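Local coordinates for protein arylesterase (Agrobacterium tumefaciens, PDB 3DCI) that probably hydrolyses ester bonds, as a putative arylesterase of the GDSL-like (SGNH) hydrolase family, and carries a bound zinc ion in the crystal, at residues D38-L43 / S203-V208; G110-K115 / G168-E173; P155-A160 / Q174-A179. All blocks are in the same frame, centred on the assembly; numbering follows the deposited sequence.

Interaction 1 (D38-L43 / S203-V208); sequences DPATGL and SPVDGV
Pro39 pushes its ring against the loop 203-208, where Ser203, Val205 and Asp206 receive it, without any hydrogen bond from one segment to the other. Going round the ring, CB comes first: it lies 3.9 Å from Val205 CB and 3.7 Å from Ser203 OG, so one carbon faces both side chains. CG then reaches the serine stem, 3.6 Å from Ser203 CB. The backbone of the proline is used too, because Val205 CG1 rests 3.7 Å from Pro39 C. That methyl is swung anti to its own backbone N (chi1 165°), which brings it over the Pro39-Ala40 peptide, and the Ala40 methyl touches it from the next residue.

Both loops are braced from within. Asp38 OD2 takes the N-H of Thr41 at 2.7 Å in a nearly straight bond (174°), using the lone pair turned away from its other oxygen; this Asx motif holds the turn that presents Pro39. In the other loop, Ser203 OG accepts from Val205 N in an ST turn, so the hydroxyl that brushes the proline ring also shapes the bend carrying Val205. Asp206 OD1 accepts from Val208 N at 2.8 Å, approached from above the carboxylate plane, in an Asx turn. Its other oxygen, OD2, passes near Pro39 O but finds its strong partner in His209 ND1.

The contact lies at the surface and joins the loop after helix 32-35 to the one before helix 212-229. With Ser32 and His209, Asp206 has charge-relay geometry, consistent with the Ser-His-Asp triad of SGNH hydrolases, whose Asp and His sit close together in a loop near the C-terminal end, as here.

Interaction 2 (G110-K115 / G168-E173); sequences GTNDIK and GGRDIE. With ACY (acetic acid), chain M.
Arg170 reaches into the loop 110-115 and spends two of its N-H groups there. NE donates to Thr111 O at 2.7 Å, the oxygen lying in the guanidinium plane while the donor stands above the carbonyl plane, 42° out of it. NH2 donates to Asn112 OD1 at 2.9 Å, again in the guanidinium plane and nearly along the C=O axis. The remaining terminal nitrogen, NH1, bonds Ala167 O, so NE, NH1 and NH2 all have carbonyl or amide acceptors that fix the rotation of the group.

The Asn112 amide is used at both ends. Its ND2 bonds Arg73 O and also an oxygen of acetic acid, ACY O, 3.0 Å away in an almost straight bond (178°). Lys115 lies alongside Arg170, pointing the same way, with CG over one face of the guanidinium near its rim and CE 3.3 Å from Arg170 NH2. Farther back, a water bridges the backbones, donating to Ile114 O and accepting from Asp171 N at 2.9 Å.

The acetic acid, probably from the crystallisation liquor, is also held by Ser32 N, Gly72 N and His209 NE2. Asn112, in its GTND sequence, therefore fits the oxyanion-hole asparagine of the SGNH family, and Arg170, bonded to its amide oxygen, probably acts from the second shell to keep ND2 turned toward the bound acid.

Interaction 3 (P155-A160 / Q174-A179); sequences PPPCVA and QSMRLA
In this flavodoxin-like alpha/beta fold, the proline-rich loop that leaves strand 149-154 folds back against the junction of helices 172-175 and 178-189, a type I turn running from Ser175 to Leu178. Ser175 carries the centre of the contact. Its OG occupies the position between the backbone N and the carbonyl carbon (chi1 67°), and from there accepts the N-H of Cys158 at 3.1 Å, a bent bond of 140°. The same hydroxyl is hydrogen-bonded to Ile172 O one turn earlier, so it ties the loop to the helix while staying bound within it. Pro157 packs over this link, its CB 3.5 Å from Ser175 OG and also against CG of Met176, a selenomethionine modelled in two conformers.

At the other end, the Pro155 ring and the Leu178 side chain cross at about a right angle, with Pro155 CG 3.9 Å from Leu178 CD1. Leu178 also touches Ala122 and Ala125 of helix 122-138, while Pro155 meets Leu33 of helix 32-35, so this buried end also meets both helices. Between the polar and apolar ends sits a water close to two backbone carbonyls, 2.9 Å from Pro155 O and 3.0 Å from Ser175 O.

In the fold
Interactions 2 and 3 are neighbours, their centres about 8 Å apart, and both use helix 172-175: Ile114 CD1 packs 3.5 Å from Ser175 CB, and Thr111 OG1 lies 3.3 Å from Pro155 CG. Interaction 1 stands about 15 Å from each, centre to centre, but the end of its loop 203-208 reaches both. Val208 CG1 touches Thr111 CG2 at 3.7 Å, and Gly207 O probably accepts a hydrogen bond from Val159 N at 2.9 Å. Asp206 of the probable triad and Asn112, which holds the acetic acid, thus belong to loops that meet through Val208. All three contacts lie away from the zinc site at His192 and Asp228.

Interaction 1 (D38-L43 / S203-V208)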
ATOM      1  N   ASP A  38      -7.361 -12.051  27.586  1.00 29.76           N
ATOM      2  CA  ASP A  38      -8.280 -12.047  28.711  1.00 31.16           C
ATOM      3  C   ASP A  38      -9.415 -11.035  28.486  1.00 31.51           C
ATOM      4  O   ASP A  38      -9.157  -9.873  28.159  1.00 30.67           O
ATOM      5  CB  ASP A  38      -7.534 -11.652  29.966  1.00 31.39           C
ATOM      6  CG  ASP A  38      -8.410 -11.686  31.197  1.00 32.44           C
ATOM      7  OD1 ASP A  38      -8.591 -12.784  31.732  1.00 34.58           O
ATOM      8  OD2 ASP A  38      -8.887 -10.614  31.635  1.00 34.28           O
ATOM      9  N   PRO A  39     -10.681 -11.461  28.689  1.00 32.79           N
ATOM     10  CA  PRO A  39     -11.818 -10.545  28.463  1.00 33.00           C
ATOM     11  C   PRO A  39     -11.767  -9.262  29.314  1.00 33.56           C
ATOM     12  O   PRO A  39     -12.109  -8.191  28.814  1.00 34.35           O
ATOM     13  CB  PRO A  39     -13.035 -11.404  28.833  1.00 33.17           C
ATOM     14  CG  PRO A  39     -12.547 -12.835  28.613  1.00 33.28           C
ATOM     15  CD  PRO A  39     -11.136 -12.804  29.096  1.00 32.66           C
ATOM     16  N   ALA A  40     -11.316  -9.378  30.558  1.00 33.56           N
ATOM     17  CA  ALA A  40     -11.258  -8.245  31.493  1.00 34.28           C
ATOM     18  C   ALA A  40     -10.057  -7.325  31.237  1.00 34.92           C
ATOM     19  O   ALA A  40     -10.214  -6.128  30.963  1.00 35.43           O
ATOM     20  CB  ALA A  40     -11.215  -8.755  32.920  1.00 34.25           C
ATOM     21  N   THR A  41      -8.857  -7.901  31.324  1.00 34.71           N
ATOM     22  CA  THR A  41      -7.609  -7.128  31.301  1.00 33.66           C
ATOM     23  C   THR A  41      -7.060  -6.902  29.904  1.00 33.35           C
ATOM     24  O   THR A  41      -6.330  -5.955  29.684  1.00 34.38           O
ATOM     25  CB  THR A  41      -6.529  -7.827  32.138  1.00 34.16           C
ATOM     26  OG1 THR A  41      -6.130  -9.036  31.494  1.00 32.84           O
ATOM     27  CG2 THR A  41      -7.059  -8.163  33.529  1.00 33.04           C
ATOM     28  N   GLY A  42      -7.382  -7.774  28.956  1.00 32.15           N
ATOM     29  CA  GLY A  42      -6.781  -7.706  27.623  1.00 31.35           C
ATOM     30  C   GLY A  42      -5.371  -8.282  27.560  1.00 30.47           C
ATOM     31  O   GLY A  42      -4.774  -8.350  26.484  1.00 29.06           O
ATOM     32  N   LEU A  43      -4.851  -8.722  28.708  1.00 29.38           N
ATOM     33  CA  LEU A  43      -3.540  -9.361  28.773  1.00 29.08           C
ATOM     34  C   LEU A  43      -3.618 -10.829  28.374  1.00 28.58           C
ATOM     35  O   LEU A  43      -4.692 -11.432  28.389  1.00 28.00           O
ATOM     36  CB  LEU A  43      -2.951  -9.223  30.176  1.00 29.29           C
ATOM     37  CG  LEU A  43      -2.701  -7.797  30.658  1.00 29.61           C
ATOM     38  CD1 LEU A  43      -1.889  -7.801  31.950  1.00 30.99           C
ATOM     39  CD2 LEU A  43      -1.989  -7.020  29.607  1.00 31.75           C
ATOM     40  N   SER A 203     -17.225 -14.654  26.657  1.00 28.54           N
ATOM     41  CA  SER A 203     -17.384 -14.147  28.032  1.00 28.77           C
ATOM     42  C   SER A 203     -18.401 -12.994  28.085  1.00 28.72           C
ATOM     43  O   SER A 203     -18.407 -12.134  27.206  1.00 28.48           O
ATOM     44  CB  SER A 203     -16.041 -13.645  28.554  1.00 28.86           C
ATOM     45  OG  SER A 203     -16.161 -13.126  29.854  1.00 25.85           O
ATOM     46  N   PRO A 204     -19.251 -12.953  29.125  1.00 29.04           N
ATOM     47  CA  PRO A 204     -20.111 -11.776  29.282  1.00 29.31           C
ATOM     48  C   PRO A 204     -19.384 -10.517  29.786  1.00 29.64           C
ATOM     49  O   PRO A 204     -19.987  -9.443  29.810  1.00 29.77           O
ATOM     50  CB  PRO A 204     -21.141 -12.238  30.306  1.00 29.68           C
ATOM     51  CG  PRO A 204     -20.434 -13.295  31.097  1.00 30.14           C
ATOM     52  CD  PRO A 204     -19.490 -13.965  30.164  1.00 28.64           C
ATOM     53  N   VAL A 205     -18.120 -10.647  30.200  1.00 29.23           N
ATOM     54  CA  VAL A 205     -17.309  -9.492  30.586  1.00 29.18           C
ATOM     55  C   VAL A 205     -17.223  -8.472  29.436  1.00 28.95           C
ATOM     56  O   VAL A 205     -17.294  -7.270  29.660  1.00 28.54           O
ATOM     57  CB  VAL A 205     -15.886  -9.930  31.047  1.00 29.26           C
ATOM     58  CG1 VAL A 205     -14.936  -8.754  31.094  1.00 29.56           C
ATOM     59  CG2 VAL A 205     -15.950 -10.582  32.425  1.00 29.35           C
ATOM     60  N   ASP A 206     -17.074  -8.952  28.202  1.00 29.06           N
ATOM     61  CA  ASP A 206     -17.155  -8.054  27.051  1.00 29.14           C
ATOM     62  C   ASP A 206     -18.031  -8.541  25.902  1.00 29.04           C
ATOM     63  O   ASP A 206     -18.185  -7.828  24.911  1.00 29.38           O
ATOM     64  CB  ASP A 206     -15.754  -7.679  26.552  1.00 29.49           C
ATOM     65  CG  ASP A 206     -15.024  -8.819  25.900  1.00 29.42           C
ATOM     66  OD1 ASP A 206     -15.571  -9.929  25.740  1.00 27.56           O
ATOM     67  OD2 ASP A 206     -13.873  -8.575  25.525  1.00 31.60           O
ATOM     68  N   GLY A 207     -18.613  -9.724  26.037  1.00 28.71           N
ATOM     69  CA  GLY A 207     -19.459 -10.298  24.998  1.00 28.78           C
ATOM     70  C   GLY A 207     -18.732 -10.867  23.794  1.00 28.24           C
ATOM     71  O   GLY A 207     -19.371 -11.362  22.875  1.00 27.75           O
ATOM     72  N   VAL A 208     -17.400 -10.822  23.787  1.00 29.20           N
ATOM     73  CA  VAL A 208     -16.629 -11.136  22.571  1.00 29.12           C
ATOM     74  C   VAL A 208     -15.476 -12.145  22.793  1.00 29.53           C
ATOM     75  O   VAL A 208     -15.360 -13.135  22.072  1.00 29.28           O
ATOM     76  CB  VAL A 208     -16.091  -9.828  21.917  1.00 29.69           C
ATOM     77  CG1 VAL A 208     -15.171 -10.129  20.730  1.00 29.03           C
ATOM     78  CG2 VAL A 208     -17.270  -8.918  21.512  1.00 28.03           C
TER

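Interaction 2 (G110-K115 / G168-E173)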
ATOM      1  N   GLY A 110     -13.082 -14.224  11.892  1.00 27.02           N
ATOM      2  CA  GLY A 110     -14.444 -13.763  11.556  1.00 27.71           C
ATOM      3  C   GLY A 110     -15.007 -12.770  12.554  1.00 28.03           C
ATOM      4  O   GLY A 110     -15.854 -11.930  12.199  1.00 28.39           O
ATOM      5  N   THR A 111     -14.574 -12.896  13.813  1.00 27.88           N
ATOM      6  CA  THR A 111     -15.009 -12.010  14.896  1.00 27.76           C
ATOM      7  C   THR A 111     -14.759 -10.527  14.608  1.00 27.21           C
ATOM      8  O   THR A 111     -15.552  -9.686  14.986  1.00 27.72           O
ATOM      9  CB  THR A 111     -14.312 -12.431  16.220  1.00 28.30           C
ATOM     10  OG1 THR A 111     -14.627 -13.815  16.494  1.00 28.57           O
ATOM     11  CG2 THR A 111     -14.748 -11.547  17.388  1.00 27.65           C
ATOM     12  N   ASN A 112     -13.646 -10.209  13.965  1.00 27.07           N
ATOM     13  CA  ASN A 112     -13.341  -8.825  13.585  1.00 27.15           C
ATOM     14  C   ASN A 112     -13.950  -8.400  12.261  1.00 26.92           C
ATOM     15  O   ASN A 112     -14.181  -7.222  12.055  1.00 26.26           O
ATOM     16  CB  ASN A 112     -11.844  -8.605  13.582  1.00 26.82           C
ATOM     17  CG  ASN A 112     -11.268  -8.789  14.944  1.00 26.29           C
ATOM     18  OD1 ASN A 112     -11.823  -8.307  15.927  1.00 25.79           O
ATOM     19  ND2 ASN A 112     -10.202  -9.534  15.030  1.00 24.45           N
ATOM     20  N   ASP A 113     -14.234  -9.368  11.397  1.00 26.82           N
ATOM     21  CA  ASP A 113     -14.861  -9.100  10.095  1.00 27.69           C
ATOM     22  C   ASP A 113     -16.295  -8.646  10.240  1.00 26.69           C
ATOM     23  O   ASP A 113     -16.845  -8.029   9.324  1.00 26.39           O
ATOM     24  CB  ASP A 113     -14.833 -10.350   9.209  1.00 28.43           C
ATOM     25  CG  ASP A 113     -13.412 -10.892   9.006  1.00 32.32           C
ATOM     26  OD1 ASP A 113     -12.784 -11.346   9.990  1.00 36.02           O
ATOM     27  OD2 ASP A 113     -12.956 -10.927   7.859  1.00 38.94           O
ATOM     28  N   ILE A 114     -16.898  -8.955  11.391  1.00 26.47           N
ATOM     29  CA  ILE A 114     -18.266  -8.522  11.680  1.00 26.25           C
ATOM     30  C   ILE A 114     -18.305  -7.204  12.477  1.00 26.37           C
ATOM     31  O   ILE A 114     -19.383  -6.752  12.854  1.00 27.38           O
ATOM     32  CB  ILE A 114     -19.114  -9.652  12.357  1.00 26.24           C
ATOM     33  CG1 ILE A 114     -18.557 -10.026  13.746  1.00 26.51           C
ATOM     34  CG2 ILE A 114     -19.164 -10.899  11.451  1.00 26.06           C
ATOM     35  CD1 ILE A 114     -19.493 -10.906  14.587  1.00 25.32           C
ATOM     36  N   LYS A 115     -17.150  -6.586  12.728  1.00 26.86           N
ATOM     37  CA  LYS A 115     -17.124  -5.215  13.236  1.00 27.04           C
ATOM     38  C   LYS A 115     -17.833  -4.311  12.208  1.00 26.51           C
ATOM     39  O   LYS A 115     -17.777  -4.573  11.005  1.00 26.08           O
ATOM     40  CB  LYS A 115     -15.699  -4.685  13.443  1.00 27.64           C
ATOM     41  CG  LYS A 115     -14.852  -5.271  14.585  1.00 28.83           C
ATOM     42  CD  LYS A 115     -13.449  -4.603  14.598  1.00 29.85           C
ATOM     43  CE  LYS A 115     -12.567  -5.102  15.746  1.00 31.80           C
ATOM     44  NZ  LYS A 115     -11.118  -4.623  15.748  1.00 32.46           N
ATOM     45  N   GLY A 168     -17.597  -3.522  20.660  1.00 31.43           N
ATOM     46  CA  GLY A 168     -17.137  -3.192  19.317  1.00 31.25           C
ATOM     47  C   GLY A 168     -18.235  -3.070  18.284  1.00 31.12           C
ATOM     48  O   GLY A 168     -17.957  -3.122  17.093  1.00 31.26           O
ATOM     49  N   GLY A 169     -19.476  -2.912  18.741  1.00 30.11           N
ATOM     50  CA  GLY A 169     -20.625  -2.779  17.857  1.00 30.43           C
ATOM     51  C   GLY A 169     -20.991  -4.036  17.075  1.00 30.21           C
ATOM     52  O   GLY A 169     -21.772  -3.960  16.123  1.00 29.72           O
ATOM     53  N   ARG A 170     -20.448  -5.185  17.476  1.00 29.69           N
ATOM     54  CA  ARG A 170     -20.749  -6.437  16.780  1.00 30.13           C
ATOM     55  C   ARG A 170     -22.180  -6.893  17.078  1.00 30.24           C
ATOM     56  O   ARG A 170     -22.713  -6.649  18.146  1.00 29.32           O
ATOM     57  CB  ARG A 170     -19.763  -7.542  17.138  1.00 30.04           C
ATOM     58  CG  ARG A 170     -18.287  -7.224  16.804  1.00 30.32           C
ATOM     59  CD  ARG A 170     -17.407  -8.331  17.333  1.00 30.59           C
ATOM     60  NE  ARG A 170     -15.955  -8.148  17.157  1.00 30.61           N
ATOM     61  CZ  ARG A 170     -15.170  -7.419  17.949  1.00 30.18           C
ATOM     62  NH1 ARG A 170     -15.667  -6.685  18.934  1.00 29.82           N
ATOM     63  NH2 ARG A 170     -13.872  -7.375  17.713  1.00 30.28           N
ATOM     64  N   ASP A 171     -22.768  -7.576  16.106  1.00 30.37           N
ATOM     65  CA  ASP A 171     -24.132  -8.033  16.171  1.00 30.30           C
ATOM     66  C   ASP A 171     -24.137  -9.528  16.476  1.00 30.00           C
ATOM     67  O   ASP A 171     -23.470 -10.300  15.799  1.00 29.90           O
ATOM     68  CB  ASP A 171     -24.779  -7.755  14.820  1.00 31.04           C
ATOM     69  CG  ASP A 171     -26.229  -8.187  14.760  1.00 32.39           C
ATOM     70  OD1 ASP A 171     -27.120  -7.321  14.859  1.00 37.20           O
ATOM     71  OD2 ASP A 171     -26.474  -9.392  14.602  1.00 35.54           O
ATOM     72  N   ILE A 172     -24.900  -9.934  17.491  1.00 29.59           N
ATOM     73  CA  ILE A 172     -24.954 -11.334  17.916  1.00 29.57           C
ATOM     74  C   ILE A 172     -25.454 -12.237  16.792  1.00 29.26           C
ATOM     75  O   ILE A 172     -24.845 -13.257  16.482  1.00 29.15           O
ATOM     76  CB  ILE A 172     -25.871 -11.517  19.147  1.00 29.71           C
ATOM     77  CG1 ILE A 172     -25.225 -10.886  20.378  1.00 29.67           C
ATOM     78  CG2 ILE A 172     -26.135 -13.015  19.419  1.00 29.37           C
ATOM     79  CD1 ILE A 172     -26.099 -10.962  21.646  1.00 29.92           C
ATOM     80  N   GLU A 173     -26.553 -11.823  16.170  1.00 28.95           N
ATOM     81  CA  GLU A 173     -27.181 -12.655  15.151  0.50 28.89           C
ATOM     82  C   GLU A 173     -26.258 -12.863  13.948  1.00 28.53           C
ATOM     83  O   GLU A 173     -26.246 -13.953  13.371  1.00 28.16           O
ATOM     84  CB  GLU A 173     -28.561 -12.122  14.753  0.50 28.83           C
ATOM     85  CG  GLU A 173     -29.657 -12.467  15.789  0.50 29.38           C
ATOM     86  CD  GLU A 173     -31.078 -12.227  15.286  0.50 29.86           C
ATOM     87  OE1 GLU A 173     -31.277 -12.111  14.057  0.50 31.36           O
ATOM     88  OE2 GLU A 173     -32.012 -12.162  16.123  0.50 31.83           O
TER
HETATM   89  C   ACY M 220      -9.963  -9.916  18.468  1.00 31.61           C
HETATM   90  O   ACY M 220      -8.970 -10.065  17.755  1.00 29.96           O
HETATM   91  OXT ACY M 220     -10.037  -8.987  19.295  1.00 33.12           O
HETATM   92  CH3 ACY M 220     -11.146 -10.860  18.352  1.00 32.23           C
HETATM   93  O   HOH W   1     -21.762  -7.443  13.409  1.00 30.79           O

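Interaction 3 (P155-A160 / Q174-A179)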
ATOM      1  N   PRO A 155     -15.475 -19.064  15.064  1.00 25.34           N
ATOM      2  CA  PRO A 155     -15.265 -18.656  16.435  1.00 25.60           C
ATOM      3  C   PRO A 155     -16.572 -18.717  17.212  1.00 25.62           C
ATOM      4  O   PRO A 155     -17.649 -18.664  16.613  1.00 25.27           O
ATOM      5  CB  PRO A 155     -14.774 -17.206  16.286  1.00 25.81           C
ATOM      6  CG  PRO A 155     -15.430 -16.718  15.067  1.00 26.35           C
ATOM      7  CD  PRO A 155     -15.439 -17.910  14.144  1.00 25.81           C
ATOM      8  N   PRO A 156     -16.502 -18.835  18.535  1.00 26.85           N
ATOM      9  CA  PRO A 156     -17.758 -18.853  19.282  1.00 27.61           C
ATOM     10  C   PRO A 156     -18.492 -17.535  19.074  1.00 28.52           C
ATOM     11  O   PRO A 156     -17.836 -16.511  18.969  1.00 28.42           O
ATOM     12  CB  PRO A 156     -17.306 -18.987  20.734  1.00 27.31           C
ATOM     13  CG  PRO A 156     -15.907 -19.516  20.648  1.00 27.41           C
ATOM     14  CD  PRO A 156     -15.332 -18.931  19.421  1.00 27.07           C
ATOM     15  N   PRO A 157     -19.836 -17.561  18.966  1.00 29.34           N
ATOM     16  CA  PRO A 157     -20.577 -16.330  18.738  1.00 29.79           C
ATOM     17  C   PRO A 157     -20.487 -15.331  19.883  1.00 30.63           C
ATOM     18  O   PRO A 157     -20.244 -15.711  21.042  1.00 31.90           O
ATOM     19  CB  PRO A 157     -22.021 -16.804  18.555  1.00 30.09           C
ATOM     20  CG  PRO A 157     -22.077 -18.139  19.162  1.00 30.57           C
ATOM     21  CD  PRO A 157     -20.718 -18.732  19.017  1.00 29.84           C
ATOM     22  N   CYS A 158     -20.698 -14.060  19.553  1.00 30.17           N
ATOM     23  CA  CYS A 158     -20.791 -13.010  20.554  1.00 30.34           C
ATOM     24  C   CYS A 158     -22.033 -13.176  21.446  1.00 30.38           C
ATOM     25  O   CYS A 158     -23.019 -13.805  21.064  1.00 29.85           O
ATOM     26  CB  CYS A 158     -20.803 -11.636  19.874  1.00 30.18           C
ATOM     27  SG  CYS A 158     -19.252 -11.339  18.986  1.00 33.06           S
ATOM     28  N   VAL A 159     -21.959 -12.604  22.640  1.00 30.43           N
ATOM     29  CA  VAL A 159     -23.081 -12.615  23.558  1.00 30.74           C
ATOM     30  C   VAL A 159     -23.243 -11.213  24.100  1.00 31.26           C
ATOM     31  O   VAL A 159     -22.441 -10.342  23.792  1.00 31.17           O
ATOM     32  CB  VAL A 159     -22.882 -13.645  24.700  1.00 30.75           C
ATOM     33  CG1 VAL A 159     -22.839 -15.079  24.127  1.00 30.06           C
ATOM     34  CG2 VAL A 159     -21.657 -13.321  25.520  1.00 29.07           C
ATOM     35  N   ALA A 160     -24.300 -10.991  24.870  1.00 32.40           N
ATOM     36  CA  ALA A 160     -24.530  -9.695  25.478  1.00 32.85           C
ATOM     37  C   ALA A 160     -23.344  -9.369  26.372  1.00 33.95           C
ATOM     38  O   ALA A 160     -23.027 -10.120  27.301  1.00 34.13           O
ATOM     39  CB  ALA A 160     -25.822  -9.700  26.282  1.00 32.62           C
ATOM     40  N   GLN A 174     -25.457 -11.860  13.597  1.00 27.88           N
ATOM     41  CA  GLN A 174     -24.480 -12.037  12.519  1.00 28.44           C
ATOM     42  C   GLN A 174     -23.360 -13.012  12.900  1.00 28.12           C
ATOM     43  O   GLN A 174     -22.968 -13.815  12.077  1.00 27.02           O
ATOM     44  CB  GLN A 174     -23.877 -10.707  12.080  1.00 27.98           C
ATOM     45  CG  GLN A 174     -24.905  -9.785  11.410  1.00 29.15           C
ATOM     46  CD  GLN A 174     -25.499 -10.388  10.149  1.00 29.78           C
ATOM     47  OE1 GLN A 174     -24.781 -10.961   9.329  1.00 31.65           O
ATOM     48  NE2 GLN A 174     -26.807 -10.262   9.987  1.00 29.39           N
ATOM     49  N   SER A 175     -22.844 -12.920  14.128  1.00 28.64           N
ATOM     50  CA  SER A 175     -21.814 -13.837  14.603  1.00 29.38           C
ATOM     51  C   SER A 175     -22.296 -15.295  14.577  1.00 29.86           C
ATOM     52  O   SER A 175     -21.498 -16.211  14.377  1.00 28.82           O
ATOM     53  CB  SER A 175     -21.379 -13.468  16.018  1.00 29.07           C
ATOM     54  OG  SER A 175     -22.424 -13.688  16.952  1.00 30.62           O
HETATM   55  N   MSE A 176     -23.608 -15.484  14.784  1.00 30.59           N
HETATM   56  CA  MSE A 176     -24.221 -16.810  14.812  0.70 31.43           C
HETATM   57  C   MSE A 176     -24.361 -17.406  13.411  1.00 30.73           C
HETATM   58  O   MSE A 176     -24.617 -18.607  13.255  1.00 31.23           O
HETATM   59  CB  MSE A 176     -25.600 -16.739  15.476  0.70 31.78           C
HETATM   60  CG  MSE A 176     -25.587 -16.499  16.988  0.70 32.36           C
HETATM   61 SE   MSE A 176     -27.410 -16.386  17.643  0.60 39.15          SE
HETATM   62  CE  MSE A 176     -27.093 -16.261  19.571  0.70 34.88           C
ATOM     63  N   ARG A 177     -24.204 -16.575  12.387  1.00 30.01           N
ATOM     64  CA  ARG A 177     -24.237 -17.033  11.006  1.00 29.85           C
ATOM     65  C   ARG A 177     -22.899 -17.628  10.550  1.00 28.81           C
ATOM     66  O   ARG A 177     -22.826 -18.264   9.499  1.00 27.85           O
ATOM     67  CB  ARG A 177     -24.613 -15.887  10.051  1.00 29.67           C
ATOM     68  CG  ARG A 177     -26.044 -15.334  10.159  1.00 30.35           C
ATOM     69  CD  ARG A 177     -26.199 -14.128   9.196  1.00 30.96           C
ATOM     70  NE  ARG A 177     -26.156 -14.534   7.780  1.00 33.30           N
ATOM     71  CZ  ARG A 177     -25.859 -13.738   6.739  1.00 33.93           C
ATOM     72  NH1 ARG A 177     -25.552 -12.445   6.906  1.00 33.79           N
ATOM     73  NH2 ARG A 177     -25.870 -14.237   5.498  1.00 31.95           N
ATOM     74  N   LEU A 178     -21.831 -17.398  11.308  1.00 28.24           N
ATOM     75  CA  LEU A 178     -20.511 -17.828  10.873  1.00 27.81           C
ATOM     76  C   LEU A 178     -20.402 -19.353  10.800  1.00 27.51           C
ATOM     77  O   LEU A 178     -19.850 -19.880   9.831  1.00 27.96           O
ATOM     78  CB  LEU A 178     -19.403 -17.238  11.761  1.00 27.62           C
ATOM     79  CG  LEU A 178     -19.221 -15.719  11.694  1.00 28.42           C
ATOM     80  CD1 LEU A 178     -18.152 -15.229  12.696  1.00 28.11           C
ATOM     81  CD2 LEU A 178     -18.857 -15.262  10.287  1.00 27.99           C
ATOM     82  N   ALA A 179     -20.937 -20.061  11.791  1.00 27.13           N
ATOM     83  CA  ALA A 179     -20.878 -21.536  11.796  1.00 26.76           C
ATOM     84  C   ALA A 179     -21.527 -22.152  10.535  1.00 26.40           C
ATOM     85  O   ALA A 179     -20.839 -22.822   9.756  1.00 26.56           O
ATOM     86  CB  ALA A 179     -21.483 -22.105  13.049  1.00 26.01           C
TER
HETATM   87  O   HOH W   2     -18.912 -16.107  15.889  1.00 30.93           O